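Putative cytochrome P450 YjiB (Bacillus subtilis subsp. subtilis, PDB 4RM4) binds a heme cofactor and probably acts as a cytochrome P450 monooxygenase, inserting one oxygen atom from molecular oxygen into organic substrates. Local coordinates at residues 27-30 and 31-34; 109-112 and 113-116; 303-306 and 307-310. All blocks are in the same frame, centred on the assembly; numbering follows the deposited sequence.

Contact 1: 27-30 and 31-34; sequences FPWY and ESMR
Trp-29 holds CG anti to the backbone N (chi1 178°), beside its carbonyl carbon, which sends the indole forward toward Met-33. Met-33 chi1 (-55°) sets its CG over one face of that ring, and bends at chi2 and chi3 fold the rest. The result is an i to i+4 Met-aromatic contact on helix 27-36 of the cytochrome P450 fold. Met-33 CG lies 3.9 Å from the centroid of the five-membered ring of Trp-29, close to the ring normal, in a CH-pi contact. The sulfur sits obliquely, with Met-33 SD 3.6 Å from Trp-29 NE1. Phe-51 meets the Trp-29 ring edge-to-face and also touches Met-33.

The carbonyl of Trp-29 is gripped twice. Met-33 N donates to Trp-29 O at 3.0 Å. Ser-32 OG donates to the same Trp-29 O at 2.7 Å, coming more from the side of the carbonyl (C=O...O angle 126°).

Arg-34 bends at chi3, and its NH2 comes 3.5 Å from Tyr-30 CB. Its guanidinium reaches Glu-321 in a salt bridge and Ser-316 in a hydrogen bond. A water in the guanidinium plane accepts from Arg-34 NH2 at 2.9 Å and donates to Phe-27 O at 2.8 Å.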
loop_
_atom_site.group_PDB
_atom_site.type_symbol
_atom_site.label_atom_id
_atom_site.label_comp_id
_atom_site.label_asym_id
_atom_site.label_seq_id
_atom_site.Cartn_x
_atom_site.Cartn_y
_atom_site.Cartn_z
ATOM N N PHE A 27 13.820 -10.463 -6.274
ATOM C CA PHE A 27 13.828 -10.122 -7.695
ATOM C C PHE A 27 14.559 -11.104 -8.612
ATOM O O PHE A 27 14.096 -11.374 -9.715
ATOM C CB PHE A 27 14.270 -8.671 -7.874
ATOM C CG PHE A 27 13.387 -7.715 -7.116
ATOM C CD1 PHE A 27 12.113 -7.420 -7.586
ATOM C CD2 PHE A 27 13.796 -7.181 -5.906
ATOM C CE1 PHE A 27 11.270 -6.570 -6.882
ATOM C CE2 PHE A 27 12.958 -6.332 -5.185
ATOM C CZ PHE A 27 11.690 -6.028 -5.678
ATOM N N PRO A 28 15.692 -11.650 -8.153
ATOM C CA PRO A 28 16.276 -12.755 -8.927
ATOM C C PRO A 28 15.309 -13.923 -9.141
ATOM O O PRO A 28 15.254 -14.476 -10.252
ATOM C CB PRO A 28 17.482 -13.168 -8.082
ATOM C CG PRO A 28 17.899 -11.897 -7.416
ATOM C CD PRO A 28 16.588 -11.198 -7.071
ATOM N N TRP A 29 14.534 -14.291 -8.123
ATOM C CA TRP A 29 13.575 -15.379 -8.285
ATOM C C TRP A 29 12.476 -15.032 -9.286
ATOM O O TRP A 29 12.158 -15.843 -10.151
ATOM C CB TRP A 29 12.971 -15.809 -6.947
ATOM C CG TRP A 29 11.950 -16.907 -7.097
ATOM C CD1 TRP A 29 12.182 -18.197 -7.481
ATOM C CD2 TRP A 29 10.541 -16.802 -6.873
ATOM N NE1 TRP A 29 11.001 -18.900 -7.513
ATOM C CE2 TRP A 29 9.977 -18.067 -7.145
ATOM C CE3 TRP A 29 9.698 -15.760 -6.469
ATOM C CZ2 TRP A 29 8.614 -18.318 -7.019
ATOM C CZ3 TRP A 29 8.345 -16.009 -6.355
ATOM C CH2 TRP A 29 7.817 -17.277 -6.630
ATOM N N TYR A 30 11.885 -13.842 -9.156
ATOM C CA TYR A 30 10.928 -13.365 -10.149
ATOM C C TYR A 30 11.540 -13.472 -11.553
ATOM O O TYR A 30 10.892 -13.926 -12.489
ATOM C CB TYR A 30 10.572 -11.892 -9.906
ATOM C CG TYR A 30 9.819 -11.570 -8.620
ATOM C CD1 TYR A 30 9.934 -10.313 -8.031
ATOM C CD2 TYR A 30 8.978 -12.499 -8.025
ATOM C CE1 TYR A 30 9.249 -9.995 -6.863
ATOM C CE2 TYR A 30 8.280 -12.190 -6.863
ATOM C CZ TYR A 30 8.426 -10.937 -6.288
ATOM O OH TYR A 30 7.745 -10.612 -5.139
ATOM N N GLU A 31 12.779 -13.008 -11.697
ATOM C CA GLU A 31 13.433 -13.017 -13.000
ATOM C C GLU A 31 13.543 -14.432 -13.559
ATOM O O GLU A 31 13.330 -14.648 -14.754
ATOM C CB GLU A 31 14.819 -12.356 -12.959
ATOM C CG GLU A 31 15.531 -12.385 -14.322
ATOM C CD GLU A 31 16.576 -11.301 -14.458
ATOM O OE1 GLU A 31 16.949 -10.696 -13.429
ATOM O OE2 GLU A 31 17.030 -11.053 -15.598
ATOM N N SER A 32 13.838 -15.395 -12.689
ATOM C CA SER A 32 13.929 -16.784 -13.116
ATOM C C SER A 32 12.561 -17.334 -13.558
ATOM O O SER A 32 12.472 -18.056 -14.549
ATOM C CB SER A 32 14.561 -17.655 -12.028
ATOM O OG SER A 32 13.643 -17.951 -11.001
ATOM N N MET A 33 11.495 -16.976 -12.843
ATOM C CA MET A 33 10.147 -17.406 -13.230
ATOM C C MET A 33 9.681 -16.756 -14.533
ATOM O O MET A 33 9.099 -17.413 -15.383
ATOM C CB MET A 33 9.136 -17.135 -12.103
ATOM C CG MET A 33 9.535 -17.750 -10.776
ATOM S SD MET A 33 9.457 -19.557 -10.741
ATOM C CE MET A 33 7.682 -19.818 -10.850
ATOM N N ARG A 34 9.914 -15.458 -14.692
ATOM C CA ARG A 34 9.528 -14.815 -15.946
ATOM C C ARG A 34 10.155 -15.545 -17.132
ATOM O O ARG A 34 9.519 -15.733 -18.184
ATOM C CB ARG A 34 9.945 -13.348 -15.963
ATOM C CG ARG A 34 9.120 -12.475 -15.039
ATOM C CD ARG A 34 9.294 -11.014 -15.406
ATOM N NE ARG A 34 10.688 -10.547 -15.361
ATOM C CZ ARG A 34 11.334 -10.217 -14.242
ATOM N NH1 ARG A 34 12.590 -9.784 -14.290
ATOM N NH2 ARG A 34 10.735 -10.333 -13.070
HETATM O O HOH W 1 12.751 -9.386 -11.185
#

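Contact 2: 109-112 and 113-116; sequences EPRI and QEIT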
loop_
_atom_site.group_PDB
_atom_site.type_symbol
_atom_site.label_atom_id
_atom_site.label_comp_id
_atom_site.label_asym_id
_atom_site.label_seq_id
_atom_site.Cartn_x
_atom_site.Cartn_y
_atom_site.Cartn_z
ATOM N N GLU A 109 -2.703 18.681 2.386
ATOM C CA GLU A 109 -1.248 18.731 2.214
ATOM C C GLU A 109 -0.579 19.490 3.364
ATOM O O GLU A 109 0.414 19.018 3.931
ATOM C CB GLU A 109 -0.879 19.349 0.865
ATOM C CG GLU A 109 0.617 19.438 0.623
ATOM C CD GLU A 109 0.948 20.082 -0.704
ATOM O OE1 GLU A 109 0.033 20.668 -1.327
ATOM O OE2 GLU A 109 2.123 20.001 -1.124
ATOM N N PRO A 110 -1.117 20.675 3.704
ATOM C CA PRO A 110 -0.675 21.413 4.889
ATOM C C PRO A 110 -0.508 20.519 6.108
ATOM O O PRO A 110 0.571 20.502 6.708
ATOM C CB PRO A 110 -1.828 22.391 5.136
ATOM C CG PRO A 110 -2.561 22.501 3.818
ATOM C CD PRO A 110 -2.006 21.494 2.861
ATOM N N ARG A 111 -1.552 19.779 6.477
ATOM C CA ARG A 111 -1.502 18.970 7.693
ATOM C C ARG A 111 -0.554 17.777 7.608
ATOM O O ARG A 111 0.029 17.369 8.614
ATOM C CB ARG A 111 -2.895 18.503 8.116
ATOM C CG ARG A 111 -3.316 19.026 9.485
ATOM C CD ARG A 111 -2.425 18.463 10.590
ATOM N NE ARG A 111 -2.324 19.377 11.724
ATOM C CZ ARG A 111 -1.861 19.039 12.924
ATOM N NH1 ARG A 111 -1.465 17.794 13.168
ATOM N NH2 ARG A 111 -1.808 19.950 13.886
ATOM N N ILE A 112 -0.407 17.208 6.415
ATOM C CA ILE A 112 0.515 16.094 6.244
ATOM C C ILE A 112 1.942 16.607 6.404
ATOM O O ILE A 112 2.794 15.925 6.985
ATOM C CB ILE A 112 0.319 15.406 4.877
ATOM C CG1 ILE A 112 -1.131 14.893 4.768
ATOM C CG2 ILE A 112 1.354 14.294 4.696
ATOM C CD1 ILE A 112 -1.572 14.514 3.357
ATOM N N GLN A 113 2.184 17.822 5.919
ATOM C CA GLN A 113 3.489 18.464 6.064
ATOM C C GLN A 113 3.820 18.719 7.527
ATOM O O GLN A 113 4.938 18.465 7.978
ATOM C CB GLN A 113 3.556 19.768 5.263
ATOM C CG GLN A 113 4.941 20.427 5.248
ATOM C CD GLN A 113 6.000 19.582 4.555
ATOM O OE1 GLN A 113 5.945 19.364 3.344
ATOM N NE2 GLN A 113 6.977 19.111 5.321
ATOM N N GLU A 114 2.840 19.212 8.275
ATOM C CA GLU A 114 3.049 19.513 9.681
ATOM C C GLU A 114 3.350 18.239 10.468
ATOM O O GLU A 114 4.250 18.216 11.302
ATOM C CB GLU A 114 1.833 20.257 10.239
ATOM C CG GLU A 114 1.600 21.602 9.566
ATOM C CD GLU A 114 0.246 22.223 9.889
ATOM O OE1 GLU A 114 -0.623 21.522 10.447
ATOM O OE2 GLU A 114 0.053 23.417 9.580
ATOM N N ILE A 115 2.612 17.174 10.181
ATOM C CA ILE A 115 2.850 15.890 10.823
ATOM C C ILE A 115 4.264 15.381 10.527
ATOM O O ILE A 115 4.974 14.886 11.407
ATOM C CB ILE A 115 1.846 14.839 10.324
ATOM C CG1 ILE A 115 0.439 15.162 10.823
ATOM C CG2 ILE A 115 2.259 13.467 10.778
ATOM C CD1 ILE A 115 -0.652 14.418 10.065
ATOM N N THR A 116 4.653 15.478 9.267
ATOM C CA THR A 116 5.973 15.042 8.844
ATOM C C THR A 116 7.046 15.818 9.600
ATOM O O THR A 116 7.973 15.231 10.160
ATOM C CB THR A 116 6.165 15.244 7.323
ATOM O OG1 THR A 116 5.213 14.431 6.615
ATOM C CG2 THR A 116 7.564 14.846 6.910
#
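Thr-116 and Ile-112 form the tight side of this contact, and Arg-111 and Glu-114 form its more open side. All four lie on the long helix 102-123 of the P450 fold. Regular i to i+4 backbone bonds run through the whole turn, but the helix is kinked where the N atoms of Pro-110, which has no hydrogen, and Arg-111 make no bond to the turn before.

On the buried side, Ile-112 O takes two bonds from one residue. Ile-112 O accepts from Thr-116 N at 3.0 Å and from Thr-116 OG1 at 2.9 Å, on opposite faces of its carbonyl plane. The hydroxyl can turn back because it is anti to its own carbonyl carbon (chi1 -63°). This satisfies a buried OG1 within the helix. Ile-115 CG1 packs close to Arg-111 O at 3.1 Å. Beyond the helix, Ile-112 rests on Leu-357 of helix 352-369, while Ile-115 packs against Ile-142 and Val-143 of helix 138-147.

The outer side is held by charge. Glu-114 stretches out beyond CG, and its CG passes 3.2 Å from Pro-110 O. Arg-111 bends at chi2 (-65°) and crosses the glutamate chain at about a right angle. The guanidinium and carboxylate planes are 82° apart, and one carboxylate oxygen makes the bridge instead of a flat two-pronged pair. Arg-111 NH1 has a second acid, Glu-146 of helix 138-147. A leucine in place of Arg-111 would probably leave Glu-114 and Glu-146 without their shared positive mate and break this charged tie between the two helices. Within the turn, the salt bridge itself runs from Arg-111 NE to Glu-114 OE1 at 3.0 Å.

Contact 3: 303-306 and 307-310; sequences LIKE and GDMV
Asp-308 and Lys-305 close the turn through their backbones. Asp-308 N donates to Lys-305 O at 2.9 Å, with an N-H...O angle of 156°. The donor stands tilted out of the carbonyl plane.

A second polar link uses the aspartate side chain. Its CG is anti to the carbonyl carbon (chi1 -81°), which turns the carboxylate back toward the incoming chain. Asp-308 OD2 accepts a weak hydrogen bond from Lys-305 N at 3.2 Å. The same oxygen is held from outside by Trp-48 NE1, so the carboxylate joins the turn to strand 47-50. The lysine chain runs extended, and Lys-305 NZ stays 6.3 Å from Asp-308 OD2, too far for a direct salt bridge.

Apolar contacts line the inner side. Ile-304 CG2 touches Asp-308 CB at 3.7 Å and Val-310 CG2 at 4.0 Å. The isoleucine and valine side chains cross at about a right angle. Ile-304 also packs on Trp-48 and Ala-293.

Backbone shape fixes the corner. Gly-307 has phi 92°, where a CB would clash with Glu-306 O, so the position calls for glycine. Together these features make a type II beta turn from Lys-305 to Asp-308, leading from strand 302-304 of a two-stranded sheet into strand 309-312 of the five-stranded mixed sheet.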
loop_
_atom_site.group_PDB
_atom_site.type_symbol
_atom_site.label_atom_id
_atom_site.label_comp_id
_atom_site.label_asym_id
_atom_site.label_seq_id
_atom_site.Cartn_x
_atom_site.Cartn_y
_atom_site.Cartn_z
ATOM N N LEU A 303 -4.266 -22.937 -19.780
ATOM C CA LEU A 303 -5.687 -22.976 -19.449
ATOM C C LEU A 303 -5.963 -22.905 -17.947
ATOM O O LEU A 303 -5.619 -23.809 -17.190
ATOM C CB LEU A 303 -6.348 -24.222 -20.043
ATOM C CG LEU A 303 -7.811 -24.501 -19.663
ATOM C CD1 LEU A 303 -8.747 -23.365 -20.065
ATOM C CD2 LEU A 303 -8.273 -25.814 -20.287
ATOM N N ILE A 304 -6.592 -21.818 -17.532
ATOM C CA ILE A 304 -6.975 -21.635 -16.140
ATOM C C ILE A 304 -8.447 -21.992 -15.997
ATOM O O ILE A 304 -9.289 -21.428 -16.671
ATOM C CB ILE A 304 -6.691 -20.203 -15.714
ATOM C CG1 ILE A 304 -5.185 -19.944 -15.921
ATOM C CG2 ILE A 304 -7.147 -19.954 -14.269
ATOM C CD1 ILE A 304 -4.743 -18.540 -15.664
ATOM N N LYS A 305 -8.737 -22.944 -15.123
ATOM C CA LYS A 305 -10.092 -23.473 -14.974
ATOM C C LYS A 305 -10.975 -22.527 -14.184
ATOM O O LYS A 305 -10.495 -21.857 -13.264
ATOM C CB LYS A 305 -10.062 -24.819 -14.252
ATOM C CG LYS A 305 -9.353 -25.926 -14.998
ATOM C CD LYS A 305 -9.289 -27.183 -14.136
ATOM C CE LYS A 305 -8.755 -28.381 -14.908
ATOM N NZ LYS A 305 -8.718 -29.601 -14.045
ATOM N N GLU A 306 -12.261 -22.487 -14.524
ATOM C CA GLU A 306 -13.220 -21.706 -13.745
ATOM C C GLU A 306 -13.094 -22.083 -12.287
ATOM O O GLU A 306 -13.069 -23.267 -11.937
ATOM C CB GLU A 306 -14.662 -21.894 -14.232
ATOM C CG GLU A 306 -15.686 -21.293 -13.272
ATOM C CD GLU A 306 -17.076 -21.147 -13.879
ATOM O OE1 GLU A 306 -17.256 -21.496 -15.062
ATOM O OE2 GLU A 306 -17.988 -20.663 -13.168
ATOM N N GLY A 307 -12.992 -21.071 -11.429
ATOM C CA GLY A 307 -12.846 -21.307 -10.014
ATOM C C GLY A 307 -11.418 -21.376 -9.509
ATOM O O GLY A 307 -11.213 -21.387 -8.302
ATOM N N ASP A 308 -10.439 -21.421 -10.418
ATOM C CA ASP A 308 -9.026 -21.489 -10.025
ATOM C C ASP A 308 -8.545 -20.169 -9.439
ATOM O O ASP A 308 -8.911 -19.105 -9.924
ATOM C CB ASP A 308 -8.144 -21.830 -11.221
ATOM C CG ASP A 308 -8.126 -23.314 -11.530
ATOM O OD1 ASP A 308 -8.954 -24.060 -10.966
ATOM O OD2 ASP A 308 -7.282 -23.728 -12.343
ATOM N N MET A 309 -7.704 -20.245 -8.412
ATOM C CA MET A 309 -7.116 -19.052 -7.820
ATOM C C MET A 309 -5.850 -18.684 -8.598
ATOM O O MET A 309 -5.108 -19.559 -9.026
ATOM C CB MET A 309 -6.780 -19.308 -6.355
ATOM C CG MET A 309 -5.888 -18.258 -5.724
ATOM S SD MET A 309 -6.833 -16.925 -5.000
ATOM C CE MET A 309 -7.891 -17.826 -3.872
ATOM N N VAL A 310 -5.637 -17.386 -8.816
ATOM C CA VAL A 310 -4.465 -16.897 -9.544
ATOM C C VAL A 310 -3.757 -15.820 -8.735
ATOM O O VAL A 310 -4.395 -14.898 -8.233
ATOM C CB VAL A 310 -4.860 -16.272 -10.898
ATOM C CG1 VAL A 310 -3.629 -15.727 -11.618
ATOM C CG2 VAL A 310 -5.599 -17.295 -11.772
#

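How the contacts relate
The three contacts come one after another along the chain, and all are part of the cytochrome P450 fold. Contacts 1 and 2 sit on separate helices, 27-36 and 102-123, with centres about 39 Å apart. Contact 3 joins strands 302-304 and 309-312. It is nearer contact 1, about 23 Å between centres, and about 45 Å from contact 2. Contact 2 lies on the opposite side of the chain's centre from both others. None touches another. Contact 2 lies on a long helix, whereas contact 3 leads into the mixed sheet. The side chains of Phe-27, Ile-112 and Val-310 each come within about 10 to 12 Å of the heme, so none of the three contacts lines its pocket directly.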